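Local coordinates for protein glycoside Hydrolase Family 43_12 (Metagenome, PDB 7JVH) that probably hydrolyses glycosidic linkages of arabinose- or xylose-containing plant polysaccharides, at residues 433-438 / 460-465; 441-446 / 559-564. One frame throughout, in Å; residues are numbered along the deposited sequence.

Interaction 1: residues 433-438 / 460-465; sequences ALFHRQ and GLICYQ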
ATOM      1  N   ALA A 433      -4.502 -13.171  12.066  1.00 35.56           N
ATOM      2  CA  ALA A 433      -4.533 -13.483  10.652  1.00 50.62           C
ATOM      3  C   ALA A 433      -3.311 -12.861   9.952  1.00 49.29           C
ATOM      4  O   ALA A 433      -2.879 -11.776  10.298  1.00 56.72           O
ATOM      5  CB  ALA A 433      -5.822 -12.983  10.041  1.00 38.73           C
ATOM      6  N   LEU A 434      -2.741 -13.592   8.987  1.00 52.37           N
ATOM      7  CA  LEU A 434      -1.613 -13.126   8.188  1.00 48.32           C
ATOM      8  C   LEU A 434      -2.081 -12.968   6.754  1.00 52.89           C
ATOM      9  O   LEU A 434      -2.738 -13.859   6.221  1.00 48.91           O
ATOM     10  CB  LEU A 434      -0.424 -14.082   8.280  1.00 56.93           C
ATOM     11  CG  LEU A 434       0.954 -13.505   7.984  1.00 57.90           C
ATOM     12  CD1 LEU A 434       1.285 -12.352   8.908  1.00 59.37           C
ATOM     13  CD2 LEU A 434       2.005 -14.598   8.088  1.00 43.19           C
ATOM     14  N   PHE A 435      -1.749 -11.813   6.149  1.00 46.59           N
ATOM     15  CA  PHE A 435      -2.358 -11.363   4.917  1.00 33.81           C
ATOM     16  C   PHE A 435      -1.333 -11.043   3.838  1.00 47.58           C
ATOM     17  O   PHE A 435      -0.214 -10.596   4.114  1.00 44.80           O
ATOM     18  CB  PHE A 435      -3.204 -10.115   5.152  1.00 48.05           C
ATOM     19  CG  PHE A 435      -4.523 -10.383   5.833  1.00 47.28           C
ATOM     20  CD1 PHE A 435      -5.519 -11.109   5.192  1.00 43.19           C
ATOM     21  CD2 PHE A 435      -4.775  -9.886   7.113  1.00 39.81           C
ATOM     22  CE1 PHE A 435      -6.724 -11.346   5.808  1.00 39.36           C
ATOM     23  CE2 PHE A 435      -5.986 -10.124   7.735  1.00 37.81           C
ATOM     24  CZ  PHE A 435      -6.968 -10.845   7.087  1.00 41.03           C
ATOM     25  N   HIS A 436      -1.767 -11.270   2.595  1.00 45.01           N
ATOM     26  CA  HIS A 436      -1.034 -11.001   1.385  1.00 46.20           C
ATOM     27  C   HIS A 436      -1.945 -10.094   0.579  1.00 47.09           C
ATOM     28  O   HIS A 436      -3.139 -10.374   0.454  1.00 45.24           O
ATOM     29  CB  HIS A 436      -0.787 -12.308   0.638  1.00 52.23           C
ATOM     30  CG  HIS A 436       0.097 -12.165  -0.564  1.00 59.64           C
ATOM     31  ND1 HIS A 436      -0.326 -11.558  -1.728  1.00 58.62           N
ATOM     32  CD2 HIS A 436       1.378 -12.553  -0.785  1.00 51.94           C
ATOM     33  CE1 HIS A 436       0.657 -11.584  -2.608  1.00 48.65           C
ATOM     34  NE2 HIS A 436       1.700 -12.176  -2.059  1.00 53.64           N
ATOM     35  N   ARG A 437      -1.381  -9.004   0.039  1.00 43.59           N
ATOM     36  CA  ARG A 437      -2.130  -8.066  -0.771  1.00 42.54           C
ATOM     37  C   ARG A 437      -2.668  -8.747  -2.015  1.00 45.06           C
ATOM     38  O   ARG A 437      -2.001  -9.604  -2.602  1.00 46.91           O
ATOM     39  CB  ARG A 437      -1.229  -6.899  -1.182  1.00 44.26           C
ATOM     40  CG  ARG A 437      -0.809  -5.996  -0.034  1.00 48.18           C
ATOM     41  CD  ARG A 437       0.352  -5.143  -0.476  1.00 53.13           C
ATOM     42  NE  ARG A 437       0.842  -4.163   0.489  1.00 51.58           N
ATOM     43  CZ  ARG A 437       1.593  -4.454   1.549  1.00 56.96           C
ATOM     44  NH1 ARG A 437       1.920  -5.705   1.862  1.00 52.76           N
ATOM     45  NH2 ARG A 437       2.027  -3.486   2.333  1.00 59.55           N
ATOM     46  N   GLN A 438      -3.895  -8.383  -2.403  1.00 48.39           N
ATOM     47  CA  GLN A 438      -4.459  -8.780  -3.688  1.00 46.34           C
ATOM     48  C   GLN A 438      -3.737  -7.946  -4.748  1.00 52.03           C
ATOM     49  O   GLN A 438      -3.964  -6.727  -4.865  1.00 45.23           O
ATOM     50  CB  GLN A 438      -5.963  -8.558  -3.740  1.00 34.93           C
ATOM     51  CG  GLN A 438      -6.585  -8.898  -5.077  1.00 38.78           C
ATOM     52  CD  GLN A 438      -8.102  -9.090  -5.029  1.00 40.15           C
ATOM     53  OE1 GLN A 438      -8.705  -9.083  -3.966  1.00 40.49           O
ATOM     54  NE2 GLN A 438      -8.712  -9.284  -6.194  1.00 35.12           N
ATOM     55  N   GLY A 460      -8.974 -20.900   9.047  1.00 43.97           N
ATOM     56  CA  GLY A 460      -9.342 -20.829   7.656  1.00 40.18           C
ATOM     57  C   GLY A 460      -8.712 -19.755   6.806  1.00 46.63           C
ATOM     58  O   GLY A 460      -7.616 -19.284   7.083  1.00 39.89           O
ATOM     59  N   LEU A 461      -9.438 -19.388   5.747  1.00 48.18           N
ATOM     60  CA  LEU A 461      -8.949 -18.578   4.650  1.00 54.06           C
ATOM     61  C   LEU A 461      -9.832 -17.354   4.537  1.00 56.87           C
ATOM     62  O   LEU A 461     -11.053 -17.470   4.594  1.00 55.30           O
ATOM     63  CB  LEU A 461      -9.009 -19.409   3.348  1.00 44.18           C
ATOM     64  CG  LEU A 461      -8.797 -18.694   2.020  1.00 46.06           C
ATOM     65  CD1 LEU A 461      -7.341 -18.285   1.839  1.00 45.00           C
ATOM     66  CD2 LEU A 461      -9.263 -19.600   0.901  1.00 41.43           C
ATOM     67  N   ILE A 462      -9.205 -16.192   4.330  1.00 39.97           N
ATOM     68  CA  ILE A 462      -9.873 -14.895   4.404  1.00 43.10           C
ATOM     69  C   ILE A 462      -9.567 -14.013   3.193  1.00 55.42           C
ATOM     70  O   ILE A 462      -8.410 -13.883   2.789  1.00 57.10           O
ATOM     71  CB  ILE A 462      -9.428 -14.106   5.656  1.00 41.60           C
ATOM     72  CG1 ILE A 462      -9.545 -14.962   6.912  1.00 33.70           C
ATOM     73  CG2 ILE A 462     -10.251 -12.830   5.786  1.00 49.38           C
ATOM     74  CD1 ILE A 462      -9.031 -14.297   8.157  1.00 45.80           C
ATOM     75  N   CYS A 463     -10.622 -13.406   2.635  1.00 56.63           N
ATOM     76  CA  CYS A 463     -10.537 -12.282   1.713  1.00 52.32           C
ATOM     77  C   CYS A 463     -11.115 -11.043   2.453  1.00 54.47           C
ATOM     78  O   CYS A 463     -12.287 -11.035   2.849  1.00 50.87           O
ATOM     79  CB  CYS A 463     -11.307 -12.589   0.420  1.00 48.39           C
ATOM     80  SG  CYS A 463     -10.791 -14.120  -0.423  1.00 46.48           S
ATOM     81  N   TYR A 464     -10.275 -10.011   2.615  1.00 47.00           N
ATOM     82  CA  TYR A 464     -10.501  -8.907   3.544  1.00 43.60           C
ATOM     83  C   TYR A 464     -10.276  -7.550   2.880  1.00 57.52           C
ATOM     84  O   TYR A 464      -9.182  -7.264   2.404  1.00 61.19           O
ATOM     85  CB  TYR A 464      -9.498  -9.038   4.693  1.00 54.49           C
ATOM     86  CG  TYR A 464      -9.717  -8.130   5.886  1.00 51.66           C
ATOM     87  CD1 TYR A 464      -9.175  -6.839   5.928  1.00 50.59           C
ATOM     88  CD2 TYR A 464     -10.400  -8.587   7.012  1.00 51.86           C
ATOM     89  CE1 TYR A 464      -9.359  -6.024   7.036  1.00 59.25           C
ATOM     90  CE2 TYR A 464     -10.555  -7.791   8.131  1.00 47.68           C
ATOM     91  CZ  TYR A 464     -10.043  -6.501   8.131  1.00 54.69           C
ATOM     92  OH  TYR A 464     -10.201  -5.640   9.206  1.00 58.34           O
ATOM     93  N   GLN A 465     -11.313  -6.707   2.879  1.00 54.00           N
ATOM     94  CA  GLN A 465     -11.200  -5.288   2.530  1.00 52.34           C
ATOM     95  C   GLN A 465     -11.148  -4.471   3.828  1.00 52.84           C
ATOM     96  O   GLN A 465     -10.182  -3.745   4.084  1.00 53.13           O
ATOM     97  CB  GLN A 465     -12.369  -4.870   1.643  1.00 43.03           C
ATOM     98  CG  GLN A 465     -12.517  -3.380   1.341  1.00 42.28           C
ATOM     99  CD  GLN A 465     -11.221  -2.699   0.897  1.00 43.46           C
ATOM    100  OE1 GLN A 465     -10.796  -1.764   1.555  1.00 49.78           O
ATOM    101  NE2 GLN A 465     -10.593  -3.160  -0.192  1.00 46.85           N
TER
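One sheet of the C-terminal concanavalin A-like β-sandwich brings Ala433 and Phe435 against Ile462 and Tyr464, although their strands are not direct neighbours. Strand 560-566 lies between 433-437 and 458-464 and pairs antiparallel with both, so the two flanking strands run in the same general sense. Their short axes come within 8.6 Å and diverge by 52°, and the side chains meet across the middle strand on one face of the sheet. Ala433 CB starts the row, 3.9 Å from Ile462 CD1 at the far end of the isoleucine side chain. The other branch of the same residue serves the phenylalanine: Ile462 CG2 sits in the plane of the Phe435 ring, at its edge, 3.8 Å from CE1. Phe435 can reach it because CG points away from its own carbonyl carbon, beside the backbone N (chi1 -75°), which carries the ring over towards 458-464. The same CE1 lies 3.8 Å from Tyr464 CB, and Phe435 CZ is 4.0 Å from Tyr464 CG. Here the two aromatic side chains cross at about a right angle, but the rings themselves are inclined by 41° with centroids 5.3 Å apart, an oblique meeting that is neither a stack nor a T-shape. Leu560 of the middle strand touches both aromatic residues, and Ile425 and Phe566 pack on Ile462. Cys463 points to the other side of the sheet, where Tyr526 and Phe528 of the facing sheet touch it.

Interaction 2: residues 441-446 / 559-564; sequences IKYTAQ and ALVGMG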
ATOM      1  N   ILE A 441      -6.544  -8.461 -10.353  1.00 53.64           N
ATOM      2  CA  ILE A 441      -8.005  -8.493 -10.426  1.00 57.91           C
ATOM      3  C   ILE A 441      -8.461  -9.952 -10.466  1.00 58.31           C
ATOM      4  O   ILE A 441      -9.423 -10.331  -9.798  1.00 55.41           O
ATOM      5  CB  ILE A 441      -8.529  -7.754 -11.671  1.00 55.62           C
ATOM      6  CG1 ILE A 441      -7.988  -6.325 -11.722  1.00 46.99           C
ATOM      7  CG2 ILE A 441     -10.050  -7.702 -11.637  1.00 59.76           C
ATOM      8  CD1 ILE A 441      -8.317  -5.607 -13.009  1.00 42.16           C
ATOM      9  N   LYS A 442      -7.756 -10.754 -11.267  1.00 55.72           N
ATOM     10  CA  LYS A 442      -8.011 -12.189 -11.382  1.00 50.97           C
ATOM     11  C   LYS A 442      -6.917 -12.971 -10.675  1.00 56.72           C
ATOM     12  O   LYS A 442      -5.761 -12.886 -11.050  1.00 66.66           O
ATOM     13  CB  LYS A 442      -8.051 -12.612 -12.839  1.00 43.09           C
ATOM     14  CG  LYS A 442      -9.338 -12.268 -13.555  1.00 42.23           C
ATOM     15  CD  LYS A 442      -9.254 -12.692 -15.015  1.00 38.82           C
ATOM     16  CE  LYS A 442     -10.571 -12.414 -15.720  1.00 54.73           C
ATOM     17  NZ  LYS A 442     -10.484 -12.809 -17.166  1.00 68.38           N
ATOM     18  N   TYR A 443      -7.290 -13.717  -9.635  1.00 48.61           N
ATOM     19  CA  TYR A 443      -6.338 -14.534  -8.905  1.00 45.70           C
ATOM     20  C   TYR A 443      -6.990 -15.808  -8.362  1.00 54.04           C
ATOM     21  O   TYR A 443      -8.210 -15.965  -8.356  1.00 52.04           O
ATOM     22  CB  TYR A 443      -5.601 -13.734  -7.799  1.00 39.38           C
ATOM     23  CG  TYR A 443      -6.308 -13.624  -6.470  1.00 49.44           C
ATOM     24  CD1 TYR A 443      -6.100 -14.573  -5.467  1.00 57.10           C
ATOM     25  CD2 TYR A 443      -7.168 -12.562  -6.195  1.00 51.89           C
ATOM     26  CE1 TYR A 443      -6.736 -14.481  -4.248  1.00 43.32           C
ATOM     27  CE2 TYR A 443      -7.791 -12.446  -4.967  1.00 55.31           C
ATOM     28  CZ  TYR A 443      -7.579 -13.411  -4.004  1.00 56.52           C
ATOM     29  OH  TYR A 443      -8.233 -13.305  -2.785  1.00 55.35           O
ATOM     30  N   THR A 444      -6.119 -16.725  -7.951  1.00 55.31           N
ATOM     31  CA  THR A 444      -6.465 -18.013  -7.409  1.00 53.90           C
ATOM     32  C   THR A 444      -5.451 -18.233  -6.314  1.00 53.37           C
ATOM     33  O   THR A 444      -4.263 -18.015  -6.512  1.00 56.10           O
ATOM     34  CB  THR A 444      -6.367 -19.145  -8.468  1.00 58.68           C
ATOM     35  OG1 THR A 444      -7.271 -18.872  -9.541  1.00 64.15           O
ATOM     36  CG2 THR A 444      -6.711 -20.503  -7.873  1.00 36.50           C
ATOM     37  N   ALA A 445      -5.940 -18.642  -5.138  1.00 57.60           N
ATOM     38  CA  ALA A 445      -5.099 -18.862  -3.983  1.00 45.22           C
ATOM     39  C   ALA A 445      -5.608 -20.068  -3.242  1.00 58.97           C
ATOM     40  O   ALA A 445      -6.798 -20.399  -3.319  1.00 50.08           O
ATOM     41  CB  ALA A 445      -5.131 -17.626  -3.091  1.00 53.44           C
ATOM     42  N   GLN A 446      -4.700 -20.730  -2.524  1.00 49.61           N
ATOM     43  CA  GLN A 446      -5.072 -21.793  -1.617  1.00 51.67           C
ATOM     44  C   GLN A 446      -4.132 -21.890  -0.425  1.00 49.57           C
ATOM     45  O   GLN A 446      -2.981 -21.469  -0.496  1.00 50.42           O
ATOM     46  CB  GLN A 446      -5.086 -23.119  -2.359  1.00 59.32           C
ATOM     47  CG  GLN A 446      -3.821 -23.384  -3.145  1.00 64.37           C
ATOM     48  CD  GLN A 446      -3.608 -24.850  -3.391  1.00 67.44           C
ATOM     49  OE1 GLN A 446      -3.844 -25.340  -4.486  1.00 72.73           O
ATOM     50  NE2 GLN A 446      -3.156 -25.557  -2.367  1.00 68.20           N
ATOM     51  N   ALA A 559      -7.846  -4.929  -1.251  1.00 45.70           N
ATOM     52  CA  ALA A 559      -8.204  -6.190  -0.626  1.00 53.21           C
ATOM     53  C   ALA A 559      -6.970  -7.011  -0.287  1.00 52.31           C
ATOM     54  O   ALA A 559      -5.892  -6.809  -0.858  1.00 39.28           O
ATOM     55  CB  ALA A 559      -9.144  -6.992  -1.524  1.00 43.23           C
ATOM     56  N   LEU A 560      -7.156  -7.946   0.650  1.00 50.15           N
ATOM     57  CA  LEU A 560      -6.115  -8.822   1.153  1.00 43.74           C
ATOM     58  C   LEU A 560      -6.639 -10.251   1.090  1.00 51.93           C
ATOM     59  O   LEU A 560      -7.838 -10.479   1.127  1.00 54.65           O
ATOM     60  CB  LEU A 560      -5.767  -8.470   2.600  1.00 43.06           C
ATOM     61  CG  LEU A 560      -5.371  -7.009   2.864  1.00 51.56           C
ATOM     62  CD1 LEU A 560      -5.403  -6.713   4.347  1.00 35.36           C
ATOM     63  CD2 LEU A 560      -3.993  -6.684   2.293  1.00 47.02           C
ATOM     64  N   VAL A 561      -5.717 -11.212   1.006  1.00 44.55           N
ATOM     65  CA  VAL A 561      -6.032 -12.611   1.111  1.00 40.50           C
ATOM     66  C   VAL A 561      -5.035 -13.210   2.087  1.00 46.71           C
ATOM     67  O   VAL A 561      -3.860 -12.866   2.081  1.00 51.30           O
ATOM     68  CB  VAL A 561      -5.997 -13.318  -0.274  1.00 60.58           C
ATOM     69  CG1 VAL A 561      -4.590 -13.359  -0.851  1.00 54.31           C
ATOM     70  CG2 VAL A 561      -6.580 -14.725  -0.180  1.00 48.42           C
ATOM     71  N   GLY A 562      -5.516 -14.095   2.957  1.00 50.13           N
ATOM     72  CA  GLY A 562      -4.661 -14.694   3.951  1.00 57.74           C
ATOM     73  C   GLY A 562      -5.329 -15.801   4.755  1.00 46.85           C
ATOM     74  O   GLY A 562      -6.449 -16.204   4.459  1.00 48.12           O
HETATM   75  N   MSE A 563      -4.609 -16.266   5.777  1.00 46.54           N
HETATM   76  CA  MSE A 563      -5.108 -17.283   6.675  1.00 59.10           C
HETATM   77  C   MSE A 563      -5.258 -16.669   8.068  1.00 70.65           C
HETATM   78  O   MSE A 563      -4.532 -15.756   8.440  1.00 60.37           O
HETATM   79  CB  MSE A 563      -4.203 -18.522   6.621  1.00 63.58           C
HETATM   80  CG  MSE A 563      -2.746 -18.297   6.963  1.00 80.83           C
HETATM   81 SE   MSE A 563      -1.444 -19.110   5.696  1.00 63.11          SE
HETATM   82  CE  MSE A 563      -0.420 -17.549   5.121  1.00 61.45           C
ATOM     83  N   GLY A 564      -6.236 -17.167   8.837  1.00 63.68           N
ATOM     84  CA  GLY A 564      -6.477 -16.665  10.176  1.00 64.00           C
ATOM     85  C   GLY A 564      -7.159 -17.654  11.084  1.00 58.66           C
ATOM     86  O   GLY A 564      -7.638 -18.680  10.634  1.00 61.06           O
TER
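The Tyr443 ring has Ala445 CB at its edge and in its plane, 3.7 Å from CE1, while Val561 arrives at a slant that is neither over a face nor at an edge. Tyr35, on the neighbouring strand 28-37, offers a second ring, inclined to that of Tyr443 by about 40°, and Val519 and Thr521 of strand 515-522 also touch the tyrosine. This is the packing between the two sheets of a β-sandwich in the concanavalin A-like domain: strand 442-451 belongs to one sheet and 560-566 to the other, and their side chains meet in the buried interior. The backbones stay well apart, with the CA atoms of Ala445 and Val561 separated by 8.1 Å, and side chains meet between them. Tyr443 and Val561, which approach from opposite directions, carry most of the contact. CG of the tyrosine sits between its backbone N and carbonyl carbon (chi1 85°), and from there the ring reaches across with its hydroxyl foremost. That hydroxyl meets the branch point of the valine: OH lies 3.4 Å from Val561 CB, a close approach of a polar atom to an aliphatic surface. The carbon behind it, Tyr443 CZ, is 4.1 Å from the same CB. Two residues on, the strand supplies only a methyl, and the contact of Ala445 with the valine is looser than that of Tyr443. Val561 CG2 bridges the two, 3.4 Å from Tyr443 OH and 4.4 Å from Ala445 CB.

In the fold
Followed from the N terminus, the chain first lays down strand 28-37 in the partner sheet; much later come 433-438, then 441-446 beside 28-37, then 460-465 back in the first sheet, and 559-564 close to the C terminus. Interaction 1 closes a loop of 21 intervening residues, interaction 2 one of 112, and because their segments alternate the two loops cross instead of nesting. Strand 560-566 is where they join. It pairs with both strands of interaction 1, through His436 N to Val561 O at 2.7 Å and Ile462 N to Gly562 O at 2.8 Å, both probable hydrogen bonds. Interaction 1 spans the two strands that flank 560-566 within one sheet, and interaction 2 joins that sheet to its partner.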